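Local coordinates for protein molybdopterin converting factor, subunit 1 (Pyrococcus furiosus, PDB 1VJK) that probably serves as the small, ubiquitin-like, sulfur-carrying MoaD-type subunit of molybdopterin synthase, in molybdenum cofactor biosynthesis, at residues Phe17-Gln22 and Lys54-Gly59. Residues are numbered along the deposited sequence; the frame is centred on the assembly and turned at random.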
ATOM      1  N   PHE A  17       3.653   2.317   8.382  1.00  8.37           N
ATOM      2  CA  PHE A  17       3.719   2.062   9.806  1.00  8.85           C
ATOM      3  C   PHE A  17       4.943   1.278  10.196  1.00  8.81           C
ATOM      4  O   PHE A  17       5.440   0.455   9.431  1.00  8.38           O
ATOM      5  CB  PHE A  17       2.467   1.282  10.252  1.00 11.07           C
ATOM      6  CG  PHE A  17       1.205   2.078  10.160  1.00 14.07           C
ATOM      7  CD1 PHE A  17       0.722   2.758  11.280  1.00 18.58           C
ATOM      8  CD2 PHE A  17       0.491   2.149   8.957  1.00 13.80           C
ATOM      9  CE1 PHE A  17      -0.458   3.500  11.209  1.00 20.53           C
ATOM     10  CE2 PHE A  17      -0.677   2.897   8.863  1.00 14.73           C
ATOM     11  CZ  PHE A  17      -1.160   3.570   9.998  1.00 20.19           C
ATOM     12  N   ALA A  18       5.400   1.512  11.425  1.00  9.04           N
ATOM     13  CA  ALA A  18       6.468   0.721  12.031  1.00  8.07           C
ATOM     14  C   ALA A  18       7.696   0.680  11.108  1.00  9.04           C
ATOM     15  O   ALA A  18       8.124   1.737  10.627  1.00  8.85           O
ATOM     16  CB  ALA A  18       5.970  -0.671  12.414  1.00 11.72           C
ATOM     17  N   ARG A  19       8.270  -0.502  10.853  1.00  7.97           N
ATOM     18  CA  ARG A  19       9.554  -0.500  10.123  1.00  7.44           C
ATOM     19  C   ARG A  19       9.412  -0.027   8.695  1.00  8.03           C
ATOM     20  O   ARG A  19      10.393   0.380   8.078  1.00  8.59           O
ATOM     21  CB  ARG A  19      10.257  -1.856  10.190  1.00  8.23           C
ATOM     22  CG  ARG A  19       9.652  -2.950   9.361  1.00  9.25           C
ATOM     23  CD  ARG A  19      10.380  -4.249   9.612  1.00  8.72           C
ATOM     24  NE  ARG A  19       9.769  -5.356   8.901  1.00  9.45           N
ATOM     25  CZ  ARG A  19      10.104  -5.732   7.659  1.00  9.50           C
ATOM     26  NH1 ARG A  19      11.068  -5.100   6.979  1.00  8.26           N
ATOM     27  NH2 ARG A  19       9.441  -6.770   7.104  1.00 10.06           N
ATOM     28  N   PHE A  20       8.190  -0.038   8.166  1.00  7.80           N
ATOM     29  CA  PHE A  20       7.971   0.396   6.774  1.00  7.18           C
ATOM     30  C   PHE A  20       8.127   1.890   6.608  1.00 10.09           C
ATOM     31  O   PHE A  20       8.342   2.356   5.488  1.00 10.87           O
ATOM     32  CB  PHE A  20       6.639  -0.165   6.254  1.00  7.34           C
ATOM     33  CG  PHE A  20       6.605  -1.646   6.316  1.00  8.30           C
ATOM     34  CD1 PHE A  20       7.570  -2.390   5.661  1.00 10.95           C
ATOM     35  CD2 PHE A  20       5.667  -2.323   7.102  1.00  9.80           C
ATOM     36  CE1 PHE A  20       7.622  -3.772   5.757  1.00 10.25           C
ATOM     37  CE2 PHE A  20       5.710  -3.720   7.191  1.00 12.19           C
ATOM     38  CZ  PHE A  20       6.687  -4.446   6.510  1.00  9.37           C
ATOM     39  N   ARG A  21       8.078   2.630   7.713  1.00  9.30           N
ATOM     40  CA  ARG A  21       8.436   4.052   7.685  1.00  9.47           C
ATOM     41  C   ARG A  21       9.903   4.220   7.328  1.00 11.38           C
ATOM     42  O   ARG A  21      10.256   5.189   6.639  1.00 11.20           O
ATOM     43  CB  ARG A  21       8.160   4.703   9.046  1.00 12.20           C
ATOM     44  CG  ARG A  21       6.693   4.774   9.356  1.00 12.80           C
ATOM     45  CD  ARG A  21       6.375   5.289  10.743  1.00 13.95           C
ATOM     46  NE  ARG A  21       4.997   5.780  10.807  1.00 15.55           N
ATOM     47  CZ  ARG A  21       4.492   6.496  11.808  1.00 18.90           C
ATOM     48  NH1 ARG A  21       5.249   6.830  12.852  1.00 18.58           N
ATOM     49  NH2 ARG A  21       3.227   6.899  11.749  1.00 21.76           N
ATOM     50  N   GLN A  22      10.776   3.327   7.816  1.00  9.70           N
ATOM     51  CA  GLN A  22      12.172   3.393   7.432  1.00 10.10           C
ATOM     52  C   GLN A  22      12.413   2.931   6.041  1.00 11.11           C
ATOM     53  O   GLN A  22      13.240   3.514   5.357  1.00 13.28           O
ATOM     54  CB  GLN A  22      13.087   2.607   8.371  1.00 10.48           C
ATOM     55  CG  GLN A  22      13.410   3.305   9.671  1.00 13.58           C
ATOM     56  CD  GLN A  22      12.190   3.564  10.497  1.00 15.78           C
ATOM     57  OE1 GLN A  22      11.543   2.620  10.983  1.00 17.99           O
ATOM     58  NE2 GLN A  22      11.838   4.841  10.655  1.00 16.88           N
ATOM     59  N   LYS A  54      10.643  -4.462  -2.569  1.00 12.30           N
ATOM     60  CA  LYS A  54      10.552  -5.542  -3.562  1.00 11.50           C
ATOM     61  C   LYS A  54      10.658  -6.912  -2.896  1.00 14.66           C
ATOM     62  O   LYS A  54      10.009  -7.868  -3.344  1.00 20.06           O
ATOM     63  CB  LYS A  54      11.632  -5.387  -4.642  1.00 13.38           C
ATOM     64  CG  LYS A  54      11.386  -4.209  -5.568  1.00 17.73           C
ATOM     65  CD  LYS A  54      12.379  -4.166  -6.717  1.00 19.16           C
ATOM     66  CE  LYS A  54      11.716  -3.534  -7.949  1.00 25.19           C
ATOM     67  N   GLU A  55      11.447  -6.977  -1.821  1.00 13.79           N
ATOM     68  CA  GLU A  55      11.783  -8.213  -1.102  1.00 16.53           C
ATOM     69  C   GLU A  55      10.751  -8.531   0.003  1.00 17.88           C
ATOM     70  O   GLU A  55      10.829  -9.588   0.661  1.00 21.20           O
ATOM     71  CB  GLU A  55      13.189  -8.075  -0.490  1.00 19.50           C
ATOM     72  CG  GLU A  55      14.367  -7.925  -1.477  1.00 28.26           C
ATOM     73  CD  GLU A  55      14.273  -6.737  -2.458  1.00 32.08           C
ATOM     74  OE1 GLU A  55      14.000  -5.555  -2.031  1.00 25.77           O
ATOM     75  OE2 GLU A  55      14.494  -6.985  -3.679  1.00 33.90           O
ATOM     76  N   GLU A  56       9.791  -7.632   0.200  1.00 12.80           N
ATOM     77  CA  GLU A  56       8.772  -7.791   1.230  1.00 12.89           C
ATOM     78  C   GLU A  56       7.531  -8.428   0.628  1.00 12.10           C
ATOM     79  O   GLU A  56       7.034  -7.998  -0.415  1.00 14.14           O
ATOM     80  CB  GLU A  56       8.413  -6.433   1.851  1.00 11.48           C
ATOM     81  CG  GLU A  56       9.609  -5.695   2.429  1.00 12.20           C
ATOM     82  CD  GLU A  56      10.082  -6.274   3.750  1.00 12.61           C
ATOM     83  OE1 GLU A  56       9.355  -7.092   4.331  1.00 12.34           O
ATOM     84  OE2 GLU A  56      11.209  -5.929   4.196  1.00 13.59           O
ATOM     85  N   VAL A  57       6.997  -9.433   1.305  1.00 12.00           N
ATOM     86  CA  VAL A  57       5.819 -10.120   0.791  1.00 13.55           C
ATOM     87  C   VAL A  57       4.546  -9.412   1.262  1.00 10.58           C
ATOM     88  O   VAL A  57       4.306  -9.286   2.468  1.00 10.96           O
ATOM     89  CB  VAL A  57       5.809 -11.591   1.206  1.00 15.12           C
ATOM     90  CG1 VAL A  57       4.535 -12.285   0.746  1.00 12.65           C
ATOM     91  CG2 VAL A  57       7.029 -12.298   0.619  1.00 17.25           C
ATOM     92  N   PHE A  58       3.761  -8.911   0.307  1.00 11.61           N
ATOM     93  CA  PHE A  58       2.464  -8.301   0.617  1.00  8.59           C
ATOM     94  C   PHE A  58       1.385  -9.360   0.642  1.00 12.04           C
ATOM     95  O   PHE A  58       1.306 -10.214  -0.242  1.00 16.10           O
ATOM     96  CB  PHE A  58       2.091  -7.243  -0.434  1.00 11.45           C
ATOM     97  CG  PHE A  58       2.889  -5.958  -0.344  1.00 12.08           C
ATOM     98  CD1 PHE A  58       2.261  -4.769   0.011  1.00 12.21           C
ATOM     99  CD2 PHE A  58       4.248  -5.936  -0.649  1.00 11.95           C
ATOM    100  CE1 PHE A  58       2.982  -3.566   0.090  1.00 12.23           C
ATOM    101  CE2 PHE A  58       4.984  -4.735  -0.577  1.00 12.35           C
ATOM    102  CZ  PHE A  58       4.342  -3.560  -0.214  1.00 12.56           C
ATOM    103  N   GLY A  59       0.549  -9.282   1.651  1.00 11.07           N
ATOM    104  CA  GLY A  59      -0.592 -10.161   1.740  1.00 10.99           C
ATOM    105  C   GLY A  59      -1.800  -9.561   1.058  1.00  9.88           C
ATOM    106  O   GLY A  59      -1.896  -8.343   0.793  1.00 11.36           O
TER
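Arg19 and Glu56 form a two-pronged, end-on salt bridge that ties the short helix 19-24 to the loop following helix 39-49, near the surface of a ubiquitin-like fold. NH1 of Arg19 donates to OE2 of Glu56 at 2.9 Å, and NH2 of Arg19 to OE1 of Glu56 at 2.8 Å. This is a worked example of a bidentate bridge, each oxygen having its own N-H, that is not coplanar: guanidinium and carboxylate are turned 54° apart, and both oxygens are met from above the carboxylate plane. The arginine chain, extended from CG to NE, sets out with CG over one face of the Phe20 ring, whose CE1 lies 3.6 Å above the centre of the guanidinium plane and probably restricts its tilt. The Glu56 chain bends at chi2 (-75°), which also brings OE1 to 4.0 Å from Phe20 CE1, at the ring edge. Asp67 carries a like charge close to OE1, which the arginine would partly offset. Were Glu56 replaced by an alanine, the guanidinium would probably lose its anionic partner and swing more freely off the phenylalanine. Phe20 packs on Val68 and Pro93, next to strands 69-72 and 88-92, while Phe58 turns to helix 39-49.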